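Local coordinates for probable adhesion protein (Pseudomonas aeruginosa PAO1, PDB 6R44) that binds divalent metal ions through a cluster of histidines and probably serves as the periplasmic solute-binding component of a zinc or related metal-ion uptake system, at residues R172-H177 with K221-E226; L33-F38 with I50-T55; L114-S119 with K150-L155; K106-H111 with Y180-R185. All blocks are in the same frame, centred on the assembly; numbering follows the deposited sequence.

Contact 1: residues R172-H177 with K221-E226; sequences RVATIH and KVIFSE. With NI (nickel (II) ion), chain C.
Arg-172 opens the pairing with its carbonyl: Arg-172 O accepts from Lys-221 N at 3.0 Å and only weakly from Val-222 N. Val-173 stands beside Val-222, their CG2 methyls 3.6 Å apart, while Val-173 CG1 lies in the plane of the Phe-224 ring, 3.7 Å from CE2 at its edge. Ala-174 uses both backbone polar atoms, its N reaching Val-222 O and its O taking Phe-224 N, each at 2.9 Å. The in-step pairs and the 21° between strand directions show parallel neighbours, and strands 193-194 and 244-248 on their outer sides make them the central pair of a four-stranded sheet in the second lobe of this solute-binding protein. Thr-175 sets CG2 beside Phe-224 CB, at the edge of the ring, and turns OG1 to donate to His-177 O at 2.7 Å. Ile-176 N takes the last direct bond, to Phe-224 O, and Ile-176 CD1 meets Ile-223 CD1 on the other face, against helix 234-241. At His-177 a water replaces direct pairing: it accepts from His-177 N and donates to Phe-224 O and Glu-226 OE2, an oxygen also bonded to Tyr-180 OH. The His-177 ring extends past the sheet because its CG is trans to the main-chain N (chi1 -160°), and NE2 binds nickel at 2.1 Å.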
loop_
_atom_site.group_PDB
_atom_site.type_symbol
_atom_site.label_atom_id
_atom_site.label_comp_id
_atom_site.label_asym_id
_atom_site.label_seq_id
_atom_site.Cartn_x
_atom_site.Cartn_y
_atom_site.Cartn_z
ATOM N N ARG A 172 -9.628 11.447 16.464
ATOM C CA ARG A 172 -8.672 10.358 16.585
ATOM C C ARG A 172 -9.129 9.154 15.756
ATOM O O ARG A 172 -10.301 8.773 15.779
ATOM C CB ARG A 172 -8.466 9.986 18.049
ATOM C CG ARG A 172 -7.707 11.032 18.863
ATOM C CD ARG A 172 -7.444 10.454 20.232
ATOM N NE ARG A 172 -6.916 11.436 21.172
ATOM C CZ ARG A 172 -5.625 11.709 21.296
ATOM N NH1 ARG A 172 -4.730 11.081 20.537
ATOM N NH2 ARG A 172 -5.215 12.609 22.175
ATOM N N VAL A 173 -8.165 8.551 15.044
ATOM C CA VAL A 173 -8.335 7.463 14.115
ATOM C C VAL A 173 -7.577 6.199 14.541
ATOM O O VAL A 173 -6.415 6.273 14.937
ATOM C CB VAL A 173 -7.838 8.030 12.749
ATOM C CG1 VAL A 173 -7.215 6.978 11.842
ATOM C CG2 VAL A 173 -8.939 8.817 12.050
ATOM N N ALA A 174 -8.222 5.042 14.410
ATOM C CA ALA A 174 -7.594 3.754 14.641
ATOM C C ALA A 174 -7.726 2.905 13.370
ATOM O O ALA A 174 -8.614 3.145 12.546
ATOM C CB ALA A 174 -8.218 3.034 15.838
ATOM N N THR A 175 -6.791 1.969 13.164
ATOM C CA THR A 175 -6.846 1.065 12.007
ATOM C C THR A 175 -6.646 -0.375 12.491
ATOM O O THR A 175 -6.024 -0.583 13.536
ATOM C CB THR A 175 -5.847 1.465 10.897
ATOM O OG1 THR A 175 -4.523 1.150 11.313
ATOM C CG2 THR A 175 -5.945 2.958 10.484
ATOM N N ILE A 176 -7.175 -1.365 11.752
ATOM C CA ILE A 176 -6.975 -2.784 12.101
ATOM C C ILE A 176 -5.537 -3.165 11.703
ATOM O O ILE A 176 -4.757 -3.571 12.549
ATOM C CB ILE A 176 -8.036 -3.730 11.446
ATOM C CG1 ILE A 176 -9.519 -3.375 11.845
ATOM C CG2 ILE A 176 -7.696 -5.213 11.768
ATOM C CD1 ILE A 176 -9.929 -3.659 13.338
ATOM N N HIS A 177 -5.200 -2.999 10.420
ATOM C CA HIS A 177 -3.878 -3.271 9.840
ATOM C C HIS A 177 -3.096 -1.979 9.936
ATOM O O HIS A 177 -3.686 -0.914 9.748
ATOM C CB HIS A 177 -4.055 -3.623 8.341
ATOM C CG HIS A 177 -2.904 -4.359 7.719
ATOM N ND1 HIS A 177 -2.873 -5.733 7.697
ATOM C CD2 HIS A 177 -1.836 -3.889 7.022
ATOM C CE1 HIS A 177 -1.760 -6.059 7.056
ATOM N NE2 HIS A 177 -1.131 -4.983 6.587
ATOM N N LYS A 221 -12.577 8.108 17.630
ATOM C CA LYS A 221 -13.808 8.355 16.875
ATOM C C LYS A 221 -14.071 7.389 15.707
ATOM O O LYS A 221 -15.225 7.026 15.471
ATOM C CB LYS A 221 -13.793 9.814 16.372
ATOM C CG LYS A 221 -13.454 10.857 17.459
ATOM C CD LYS A 221 -14.610 11.035 18.456
ATOM C CE LYS A 221 -14.429 12.229 19.352
ATOM N NZ LYS A 221 -15.647 12.467 20.166
ATOM N N VAL A 222 -13.020 7.019 14.934
ATOM C CA VAL A 222 -13.232 6.136 13.784
ATOM C C VAL A 222 -12.232 4.984 13.731
ATOM O O VAL A 222 -11.110 5.076 14.232
ATOM C CB VAL A 222 -13.364 6.837 12.382
ATOM C CG1 VAL A 222 -14.143 8.141 12.445
ATOM C CG2 VAL A 222 -12.035 7.032 11.681
ATOM N N ILE A 223 -12.677 3.883 13.120
ATOM C CA ILE A 223 -11.836 2.741 12.837
ATOM C C ILE A 223 -11.914 2.448 11.349
ATOM O O ILE A 223 -13.012 2.377 10.772
ATOM C CB ILE A 223 -12.016 1.482 13.744
ATOM C CG1 ILE A 223 -11.191 0.291 13.249
ATOM C CG2 ILE A 223 -13.470 1.089 13.910
ATOM C CD1 ILE A 223 -9.966 0.031 14.042
ATOM N N PHE A 224 -10.734 2.338 10.732
ATOM C CA PHE A 224 -10.575 1.947 9.341
ATOM C C PHE A 224 -10.220 0.481 9.331
ATOM O O PHE A 224 -9.116 0.099 9.746
ATOM C CB PHE A 224 -9.511 2.781 8.612
ATOM C CG PHE A 224 -9.881 4.224 8.446
ATOM C CD1 PHE A 224 -10.910 4.599 7.591
ATOM C CD2 PHE A 224 -9.183 5.221 9.125
ATOM C CE1 PHE A 224 -11.250 5.945 7.428
ATOM C CE2 PHE A 224 -9.509 6.569 8.951
ATOM C CZ PHE A 224 -10.557 6.921 8.128
ATOM N N SER A 225 -11.186 -0.348 8.912
ATOM C CA SER A 225 -11.009 -1.792 8.819
ATOM C C SER A 225 -10.575 -2.183 7.404
ATOM O O SER A 225 -10.462 -1.322 6.531
ATOM C CB SER A 225 -12.273 -2.527 9.253
ATOM O OG SER A 225 -13.333 -2.246 8.358
ATOM N N GLU A 226 -10.280 -3.462 7.197
ATOM C CA GLU A 226 -9.794 -3.983 5.923
ATOM C C GLU A 226 -10.909 -4.429 4.961
ATOM O O GLU A 226 -11.795 -5.184 5.349
ATOM C CB GLU A 226 -8.823 -5.156 6.212
ATOM C CG GLU A 226 -7.481 -4.727 6.795
ATOM C CD GLU A 226 -6.712 -3.821 5.852
ATOM O OE1 GLU A 226 -6.165 -4.328 4.850
ATOM O OE2 GLU A 226 -6.692 -2.595 6.094
HETATM NI NI NI C . 0.376 -5.107 5.117
HETATM O O HOH W 1 -7.247 -1.741 8.581
#

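Contact 2: residues L33-F38 with I50-T55; sequences LIPAGF and IKRIGT
Leu-33 meets Arg-52 and Ile-53 where the loop after strand 29-32 passes segment 50-55, a join within the first lobe of the solute-binding fold, whose parallel sheet has strand 29-32 at one margin. The contact is small, burying 165 Å² in total, and its two components are one polar approach and one apolar touch.

The polar part is made by the guanidinium of Arg-52. Its NH2 comes to 2.8 Å from Leu-33 O, but the angle is poor, so the proximity does not amount to a hydrogen bond. Ile-34 N lies near the guanidinium plane, at its edge, 3.9 Å from Arg-52 NH2, and Pro-35 CD is 4.1 Å from the same nitrogen. A bend at chi3 (-46°) turns the guanidinium towards Leu-33 O. The opposite charge comes from Asp-49, three residues earlier in the chain, which forms a salt bridge with Arg-52 NH1 and probably helps to fix the rotation of the group.

The apolar part is a loose touch between branch ends, with Leu-33 CD2 4.2 Å from Ile-53 CD1. Both side chains also rest on Met-73 of helix 68-75, which makes this the buried side of the contact.

Backbone bonds shape each segment separately. A type II turn runs from Pro-35 to Phe-38; the positive phi of Gly-37 (117°) would jam a CB against the preceding carbonyl O, which calls for glycine, and the closing bond is weak. Within 50-55, Arg-52 O accepts twice, from Thr-55 N at 3.1 Å and from Thr-55 OG1, which lies in the carbonyl plane at 2.7 Å.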
loop_
_atom_site.group_PDB
_atom_site.type_symbol
_atom_site.label_atom_id
_atom_site.label_comp_id
_atom_site.label_asym_id
_atom_site.label_seq_id
_atom_site.Cartn_x
_atom_site.Cartn_y
_atom_site.Cartn_z
ATOM N N LEU A 33 5.307 -12.124 -8.997
ATOM C CA LEU A 33 6.107 -13.208 -8.415
ATOM C C LEU A 33 5.227 -14.247 -7.755
ATOM O O LEU A 33 5.631 -15.411 -7.620
ATOM C CB LEU A 33 7.147 -12.649 -7.423
ATOM C CG LEU A 33 8.589 -12.575 -7.955
ATOM C CD1 LEU A 33 8.680 -11.744 -9.220
ATOM C CD2 LEU A 33 9.555 -12.046 -6.895
ATOM N N ILE A 34 4.014 -13.826 -7.343
ATOM C CA ILE A 34 3.056 -14.729 -6.736
ATOM C C ILE A 34 1.718 -14.624 -7.471
ATOM O O ILE A 34 1.291 -13.522 -7.856
ATOM C CB ILE A 34 2.971 -14.594 -5.200
ATOM C CG1 ILE A 34 2.168 -13.370 -4.739
ATOM C CG2 ILE A 34 4.369 -14.607 -4.588
ATOM C CD1 ILE A 34 1.894 -13.316 -3.216
ATOM N N PRO A 35 1.050 -15.769 -7.729
ATOM C CA PRO A 35 -0.208 -15.720 -8.465
ATOM C C PRO A 35 -1.280 -14.934 -7.737
ATOM O O PRO A 35 -1.263 -14.771 -6.511
ATOM C CB PRO A 35 -0.592 -17.204 -8.562
ATOM C CG PRO A 35 0.693 -17.898 -8.545
ATOM C CD PRO A 35 1.410 -17.170 -7.447
ATOM N N ALA A 36 -2.207 -14.421 -8.551
ATOM C CA ALA A 36 -3.415 -13.729 -8.112
ATOM C C ALA A 36 -4.163 -14.771 -7.254
ATOM O O ALA A 36 -4.213 -15.951 -7.635
ATOM C CB ALA A 36 -4.253 -13.370 -9.331
ATOM N N GLY A 37 -4.644 -14.358 -6.089
ATOM C CA GLY A 37 -5.354 -15.242 -5.172
ATOM C C GLY A 37 -4.648 -15.421 -3.841
ATOM O O GLY A 37 -5.279 -15.784 -2.842
ATOM N N PHE A 38 -3.338 -15.140 -3.809
ATOM C CA PHE A 38 -2.577 -15.244 -2.579
ATOM C C PHE A 38 -2.650 -13.964 -1.751
ATOM O O PHE A 38 -2.595 -12.867 -2.297
ATOM C CB PHE A 38 -1.119 -15.617 -2.874
ATOM C CG PHE A 38 -0.895 -17.081 -3.139
ATOM C CD1 PHE A 38 -1.000 -18.017 -2.112
ATOM C CD2 PHE A 38 -0.518 -17.522 -4.400
ATOM C CE1 PHE A 38 -0.778 -19.378 -2.356
ATOM C CE2 PHE A 38 -0.254 -18.880 -4.632
ATOM C CZ PHE A 38 -0.416 -19.805 -3.613
ATOM N N ILE A 50 9.364 -19.919 -7.474
ATOM C CA ILE A 50 10.826 -19.774 -7.399
ATOM C C ILE A 50 11.435 -20.002 -8.807
ATOM O O ILE A 50 12.319 -19.249 -9.220
ATOM C CB ILE A 50 11.415 -20.719 -6.302
ATOM C CG1 ILE A 50 11.012 -20.242 -4.887
ATOM C CG2 ILE A 50 12.946 -20.867 -6.421
ATOM C CD1 ILE A 50 10.975 -21.319 -3.807
ATOM N N LYS A 51 10.908 -20.997 -9.549
ATOM C CA LYS A 51 11.320 -21.355 -10.911
ATOM C C LYS A 51 11.120 -20.194 -11.904
ATOM O O LYS A 51 11.978 -19.961 -12.757
ATOM C CB LYS A 51 10.567 -22.630 -11.378
ATOM C CG LYS A 51 10.982 -23.168 -12.755
ATOM C CD LYS A 51 12.113 -24.182 -12.696
ATOM C CE LYS A 51 12.782 -24.365 -14.043
ATOM N NZ LYS A 51 11.875 -24.985 -15.052
ATOM N N ARG A 52 10.008 -19.458 -11.772
ATOM C CA ARG A 52 9.679 -18.331 -12.650
ATOM C C ARG A 52 10.694 -17.168 -12.649
ATOM O O ARG A 52 10.825 -16.490 -13.671
ATOM C CB ARG A 52 8.282 -17.802 -12.346
ATOM C CG ARG A 52 7.161 -18.646 -12.961
ATOM C CD ARG A 52 5.876 -17.832 -13.179
ATOM N NE ARG A 52 5.517 -17.016 -12.015
ATOM C CZ ARG A 52 4.917 -17.483 -10.929
ATOM N NH1 ARG A 52 4.562 -18.763 -10.855
ATOM N NH2 ARG A 52 4.656 -16.676 -9.912
ATOM N N ILE A 53 11.427 -16.963 -11.533
ATOM C CA ILE A 53 12.447 -15.915 -11.400
ATOM C C ILE A 53 13.574 -16.094 -12.444
ATOM O O ILE A 53 14.102 -15.096 -12.925
ATOM C CB ILE A 53 12.950 -15.797 -9.933
ATOM C CG1 ILE A 53 11.826 -15.184 -9.054
ATOM C CG2 ILE A 53 14.272 -14.982 -9.805
ATOM C CD1 ILE A 53 11.908 -15.504 -7.604
ATOM N N GLY A 54 13.837 -17.339 -12.850
ATOM C CA GLY A 54 14.832 -17.669 -13.870
ATOM C C GLY A 54 14.536 -17.099 -15.250
ATOM O O GLY A 54 15.451 -16.954 -16.062
ATOM N N THR A 55 13.263 -16.755 -15.524
ATOM C CA THR A 55 12.837 -16.190 -16.814
ATOM C C THR A 55 12.814 -14.635 -16.788
ATOM O O THR A 55 12.501 -13.999 -17.805
ATOM C CB THR A 55 11.460 -16.756 -17.233
ATOM O OG1 THR A 55 10.459 -16.281 -16.327
ATOM C CG2 THR A 55 11.435 -18.282 -17.327
#

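Contact 3: residues L114-S119 with K150-L155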
loop_
_atom_site.group_PDB
_atom_site.type_symbol
_atom_site.label_atom_id
_atom_site.label_comp_id
_atom_site.label_asym_id
_atom_site.label_seq_id
_atom_site.Cartn_x
_atom_site.Cartn_y
_atom_site.Cartn_z
ATOM N N LEU A 114 0.844 3.066 -0.015
ATOM C CA LEU A 114 -0.497 3.576 0.232
ATOM C C LEU A 114 -0.529 5.106 0.371
ATOM O O LEU A 114 -1.555 5.670 0.733
ATOM C CB LEU A 114 -1.198 2.845 1.390
ATOM C CG LEU A 114 -1.456 1.352 1.095
ATOM C CD1 LEU A 114 -2.098 0.656 2.262
ATOM C CD2 LEU A 114 -2.303 1.156 -0.173
ATOM N N SER A 115 0.551 5.773 -0.028
ATOM C CA SER A 115 0.683 7.224 -0.063
ATOM C C SER A 115 0.841 7.629 -1.528
ATOM O O SER A 115 1.643 7.016 -2.236
ATOM C CB SER A 115 1.925 7.652 0.713
ATOM O OG SER A 115 2.350 8.979 0.428
ATOM N N ILE A 116 0.125 8.687 -1.968
ATOM C CA ILE A 116 0.254 9.274 -3.301
ATOM C C ILE A 116 1.653 9.864 -3.479
ATOM O O ILE A 116 2.299 9.544 -4.470
ATOM C CB ILE A 116 -0.891 10.295 -3.622
ATOM C CG1 ILE A 116 -2.285 9.604 -3.720
ATOM C CG2 ILE A 116 -0.589 11.166 -4.884
ATOM C CD1 ILE A 116 -2.483 8.541 -4.910
ATOM N N SER A 117 2.136 10.683 -2.514
ATOM C CA SER A 117 3.456 11.314 -2.588
ATOM C C SER A 117 4.608 10.272 -2.613
ATOM O O SER A 117 5.504 10.409 -3.436
ATOM C CB SER A 117 3.634 12.378 -1.498
ATOM O OG SER A 117 4.061 11.864 -0.245
ATOM N N ALA A 118 4.565 9.227 -1.771
ATOM C CA ALA A 118 5.578 8.137 -1.814
ATOM C C ALA A 118 5.458 7.280 -3.093
ATOM O O ALA A 118 6.479 6.788 -3.606
ATOM C CB ALA A 118 5.465 7.240 -0.594
ATOM N N SER A 119 4.228 7.100 -3.605
ATOM C CA SER A 119 4.012 6.363 -4.862
ATOM C C SER A 119 4.695 7.073 -5.997
ATOM O O SER A 119 5.445 6.430 -6.730
ATOM C CB SER A 119 2.531 6.168 -5.165
ATOM O OG SER A 119 2.028 5.238 -4.220
ATOM N N LYS A 150 1.295 12.853 -12.756
ATOM C CA LYS A 150 0.347 13.948 -12.977
ATOM C C LYS A 150 -1.081 13.485 -12.642
ATOM O O LYS A 150 -1.824 14.235 -12.020
ATOM C CB LYS A 150 0.435 14.436 -14.439
ATOM C CG LYS A 150 -0.321 15.722 -14.729
ATOM C CD LYS A 150 -0.009 16.194 -16.148
ATOM C CE LYS A 150 -0.798 17.411 -16.568
ATOM N NZ LYS A 150 -0.235 18.046 -17.808
ATOM N N ARG A 151 -1.443 12.241 -13.030
ATOM C CA ARG A 151 -2.748 11.649 -12.742
ATOM C C ARG A 151 -2.904 11.397 -11.247
ATOM O O ARG A 151 -3.984 11.618 -10.712
ATOM C CB ARG A 151 -2.947 10.338 -13.505
ATOM C CG ARG A 151 -3.216 10.506 -14.999
ATOM C CD ARG A 151 -4.242 9.495 -15.514
ATOM N NE ARG A 151 -3.910 8.102 -15.178
ATOM C CZ ARG A 151 -3.001 7.361 -15.807
ATOM N NH1 ARG A 151 -2.308 7.863 -16.822
ATOM N NH2 ARG A 151 -2.786 6.107 -15.433
ATOM N N LEU A 152 -1.824 10.960 -10.582
ATOM C CA LEU A 152 -1.783 10.673 -9.153
ATOM C C LEU A 152 -1.955 11.946 -8.327
ATOM O O LEU A 152 -2.798 11.963 -7.429
ATOM C CB LEU A 152 -0.529 9.871 -8.751
ATOM C CG LEU A 152 -0.385 8.463 -9.405
ATOM C CD1 LEU A 152 0.864 7.732 -8.899
ATOM C CD2 LEU A 152 -1.635 7.599 -9.201
ATOM N N ARG A 153 -1.250 13.032 -8.691
ATOM C CA ARG A 153 -1.392 14.320 -8.008
ATOM C C ARG A 153 -2.841 14.856 -8.115
ATOM O O ARG A 153 -3.363 15.373 -7.119
ATOM C CB ARG A 153 -0.398 15.356 -8.562
ATOM C CG ARG A 153 1.018 15.131 -8.093
ATOM C CD ARG A 153 1.985 16.194 -8.597
ATOM N NE ARG A 153 3.283 15.605 -8.938
ATOM C CZ ARG A 153 3.737 15.453 -10.181
ATOM N NH1 ARG A 153 4.917 14.886 -10.396
ATOM N NH2 ARG A 153 3.023 15.885 -11.217
ATOM N N ALA A 154 -3.488 14.684 -9.303
ATOM C CA ALA A 154 -4.854 15.120 -9.610
ATOM C C ALA A 154 -5.874 14.369 -8.760
ATOM O O ALA A 154 -6.820 14.963 -8.254
ATOM C CB ALA A 154 -5.150 14.942 -11.101
ATOM N N LEU A 155 -5.645 13.066 -8.576
ATOM C CA LEU A 155 -6.455 12.165 -7.778
ATOM C C LEU A 155 -6.531 12.765 -6.357
ATOM O O LEU A 155 -7.640 13.083 -5.867
ATOM C CB LEU A 155 -5.700 10.819 -7.773
ATOM C CG LEU A 155 -6.414 9.567 -7.383
ATOM C CD1 LEU A 155 -5.885 8.403 -8.198
ATOM C CD2 LEU A 155 -6.156 9.257 -5.924
#
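Ile-116 lays its CG2 methyl against the backbone of the facing helix, 3.5 Å from Leu-152 O and 4.1 Å from Leu-152 CB. The two branches of this isoleucine divide the work. CG2 is anti to the backbone N and meets the Leu-152 backbone, whereas CG1, at chi1 -66°, carries CD1 on to Leu-155, where it comes within 3.9 Å of CD2. Leu-155 reaches this position because its CG is anti to its own backbone N (chi1 -163°). Along the first helix, one turn after Ile-116, Ser-119 CB is a more distant neighbour of Leu-152 CD1, at 4.4 Å. The nearest alpha carbons, those of Ile-116 and Leu-152, are 6.4 Å apart, in line with the direct methyl-to-backbone contact.

The contact falls on the first turn of helix 116-133, which is capped by Ser-115. This N-cap residue accepts from Ala-118 N through OG, at 3.1 Å and an almost straight 176°. Its carbonyl is held as well: Ser-119 N and Ser-119 OG reach Ser-115 O from opposite faces of its plane, OG at 2.7 Å. Ser-119 OG is also hydrogen-bonded to Tyr-261 OH and Tyr-19 OH, so this buried hydroxyl is well supplied with partners. Glu-186, directly after segment 180-185, accepts from Ile-116 N and Ser-117 N.

Here the first turn of helix 116-133 meets helix 138-161 through a small apolar patch, and helix 260-278 adjoins it, with Tyr-261 and Met-265 against Ile-116 and Leu-269 against Leu-155.

Contact 4: residues K106-H111 with Y180-R185; sequences KVVNPH and YDYLLR. With NI (nickel (II) ion), chain C.
Tyr-182 OH donates to Asn-109 O at 2.7 Å, in the carbonyl plane, and the unusual feature is that the same asparagine serves a metal ligand with its other oxygen. Asn-109 OD1 takes two N-H groups of His-111: the backbone N at 3.1 Å, forming an Asx turn, and the ring ND1 at 2.8 Å. The amide oxygen lies in the imidazole plane, which helps fix the rotation of the ring while its NE2 binds nickel at 2.2 Å. Asn-109 is thus a second-shell residue, its CG set anti to the backbone N (chi1 -173°).

The Asn-109 amide and the tyrosine ring run antiparallel alongside each other, their planes nearly perpendicular (86°), and Asn-109 OD1 is 3.7 Å from Tyr-182 CE1. His-111 O comes to 3.3 Å from Tyr-182 CD1 and accepts from a water that in turn accepts from Leu-183 N. Asn-109 ND2 also approaches Asp-181 OD1 (2.9 Å), but the angle is too poor for a bond; ND2 is hydrogen-bonded to Gly-178 O.

The loop before helix 116-133 is thereby joined to the first turn of helix 181-185. Within that helix, Leu-183 packs on helix 260-278 and on Leu-248 of strand 244-248, and Leu-184 on Val-173 of strand 173-175.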
loop_
_atom_site.group_PDB
_atom_site.type_symbol
_atom_site.label_atom_id
_atom_site.label_comp_id
_atom_site.label_asym_id
_atom_site.label_seq_id
_atom_site.Cartn_x
_atom_site.Cartn_y
_atom_site.Cartn_z
ATOM N N LYS A 106 12.693 -0.676 17.141
ATOM C CA LYS A 106 11.755 -0.054 16.203
ATOM C C LYS A 106 11.746 -0.756 14.824
ATOM O O LYS A 106 12.791 -1.209 14.350
ATOM C CB LYS A 106 12.077 1.444 16.031
ATOM C CG LYS A 106 11.921 2.281 17.301
ATOM C CD LYS A 106 12.895 3.453 17.311
ATOM C CE LYS A 106 12.994 4.124 18.662
ATOM N NZ LYS A 106 11.800 4.957 18.985
ATOM N N VAL A 107 10.564 -0.840 14.188
ATOM C CA VAL A 107 10.389 -1.450 12.857
ATOM C C VAL A 107 9.749 -0.404 11.921
ATOM O O VAL A 107 8.822 0.313 12.320
ATOM C CB VAL A 107 9.580 -2.791 12.876
ATOM C CG1 VAL A 107 9.568 -3.458 11.495
ATOM C CG2 VAL A 107 10.119 -3.765 13.925
ATOM N N VAL A 108 10.269 -0.315 10.689
ATOM C CA VAL A 108 9.782 0.598 9.650
ATOM C C VAL A 108 8.382 0.124 9.178
ATOM O O VAL A 108 8.146 -1.081 9.054
ATOM C CB VAL A 108 10.839 0.627 8.488
ATOM C CG1 VAL A 108 10.270 1.132 7.164
ATOM C CG2 VAL A 108 12.074 1.428 8.882
ATOM N N ASN A 109 7.462 1.059 8.957
ATOM C CA ASN A 109 6.149 0.761 8.382
ATOM C C ASN A 109 6.381 0.573 6.860
ATOM O O ASN A 109 6.788 1.513 6.183
ATOM C CB ASN A 109 5.138 1.856 8.662
ATOM C CG ASN A 109 3.744 1.469 8.226
ATOM O OD1 ASN A 109 3.534 0.896 7.160
ATOM N ND2 ASN A 109 2.759 1.770 9.037
ATOM N N PRO A 110 6.170 -0.630 6.305
ATOM C CA PRO A 110 6.518 -0.846 4.888
ATOM C C PRO A 110 5.490 -0.405 3.841
ATOM O O PRO A 110 5.771 -0.519 2.653
ATOM C CB PRO A 110 6.735 -2.357 4.836
ATOM C CG PRO A 110 5.688 -2.888 5.798
ATOM C CD PRO A 110 5.747 -1.898 6.950
ATOM N N HIS A 111 4.306 0.082 4.275
ATOM C CA HIS A 111 3.159 0.450 3.439
ATOM C C HIS A 111 3.279 1.834 2.761
ATOM O O HIS A 111 2.301 2.618 2.714
ATOM C CB HIS A 111 1.864 0.349 4.270
ATOM C CG HIS A 111 1.636 -0.998 4.891
ATOM N ND1 HIS A 111 2.153 -1.308 6.118
ATOM C CD2 HIS A 111 0.876 -2.030 4.459
ATOM C CE1 HIS A 111 1.730 -2.533 6.399
ATOM N NE2 HIS A 111 0.985 -3.027 5.407
ATOM N N TYR A 180 -2.054 2.381 6.997
ATOM C CA TYR A 180 -2.468 3.712 6.552
ATOM C C TYR A 180 -1.791 4.956 7.163
ATOM O O TYR A 180 -2.249 6.076 6.912
ATOM C CB TYR A 180 -3.984 3.788 6.741
ATOM C CG TYR A 180 -4.654 2.607 6.082
ATOM C CD1 TYR A 180 -4.714 2.501 4.695
ATOM C CD2 TYR A 180 -5.135 1.537 6.840
ATOM C CE1 TYR A 180 -5.253 1.378 4.079
ATOM C CE2 TYR A 180 -5.694 0.416 6.230
ATOM C CZ TYR A 180 -5.737 0.337 4.846
ATOM O OH TYR A 180 -6.290 -0.748 4.217
ATOM N N ASP A 181 -0.634 4.791 7.802
ATOM C CA ASP A 181 0.101 5.934 8.361
ATOM C C ASP A 181 0.581 6.882 7.245
ATOM O O ASP A 181 0.455 8.094 7.378
ATOM C CB ASP A 181 1.288 5.441 9.194
ATOM C CG ASP A 181 0.841 4.545 10.321
ATOM O OD1 ASP A 181 0.525 3.360 10.048
ATOM O OD2 ASP A 181 0.770 5.038 11.474
ATOM N N TYR A 182 1.079 6.319 6.135
ATOM C CA TYR A 182 1.501 7.159 5.030
ATOM C C TYR A 182 0.282 7.813 4.353
ATOM O O TYR A 182 0.352 8.985 4.008
ATOM C CB TYR A 182 2.305 6.376 4.013
ATOM C CG TYR A 182 3.580 5.804 4.560
ATOM C CD1 TYR A 182 3.618 4.514 5.088
ATOM C CD2 TYR A 182 4.773 6.519 4.492
ATOM C CE1 TYR A 182 4.810 3.960 5.554
ATOM C CE2 TYR A 182 5.967 5.976 4.973
ATOM C CZ TYR A 182 5.981 4.692 5.484
ATOM O OH TYR A 182 7.155 4.146 5.956
ATOM N N LEU A 183 -0.850 7.096 4.261
ATOM C CA LEU A 183 -2.073 7.661 3.640
ATOM C C LEU A 183 -2.631 8.838 4.445
ATOM O O LEU A 183 -2.995 9.875 3.873
ATOM C CB LEU A 183 -3.171 6.572 3.430
ATOM C CG LEU A 183 -4.604 7.078 3.088
ATOM C CD1 LEU A 183 -4.726 7.425 1.616
ATOM C CD2 LEU A 183 -5.643 6.052 3.450
ATOM N N LEU A 184 -2.740 8.662 5.752
ATOM C CA LEU A 184 -3.319 9.678 6.616
ATOM C C LEU A 184 -2.422 10.898 6.788
ATOM O O LEU A 184 -2.935 12.003 6.931
ATOM C CB LEU A 184 -3.753 9.051 7.930
ATOM C CG LEU A 184 -5.123 8.394 7.802
ATOM C CD1 LEU A 184 -5.186 7.080 8.512
ATOM C CD2 LEU A 184 -6.235 9.359 8.220
ATOM N N ARG A 185 -1.095 10.724 6.603
ATOM C CA ARG A 185 -0.115 11.815 6.629
ATOM C C ARG A 185 -0.409 12.818 5.506
ATOM O O ARG A 185 -0.171 13.994 5.685
ATOM C CB ARG A 185 1.302 11.257 6.495
ATOM C CG ARG A 185 2.347 12.087 7.197
ATOM C CD ARG A 185 3.706 11.417 7.117
ATOM N NE ARG A 185 4.708 12.180 7.856
ATOM C CZ ARG A 185 5.493 13.101 7.310
ATOM N NH1 ARG A 185 5.417 13.364 6.010
ATOM N NH2 ARG A 185 6.368 13.760 8.056
HETATM NI NI NI C . 0.376 -5.107 5.117
HETATM O O HOH W 2 0.237 4.097 4.203
#

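Contacts 1 and 4 converge on the metal: His-177 and His-111 share the nickel with His-41, His-66, His-199 and His-250, and His-177 NE2 and His-111 NE2 are 3.1 Å apart. The two contacts also meet through Tyr-180 OH and Glu-226 OE2, 2.7 Å apart, and their segments alternate along the chain. Contact 3 is nested within the loop closed by contact 4 and touches it, Ser-115 CB lying 3.6 Å from Tyr-182 CB, which places the start of helix 116-133 against helix 181-185. Contact 2 stands apart in the other lobe, its centre 32 Å from that of contact 1, with the Ile-34 side chain about 12 Å from the nickel.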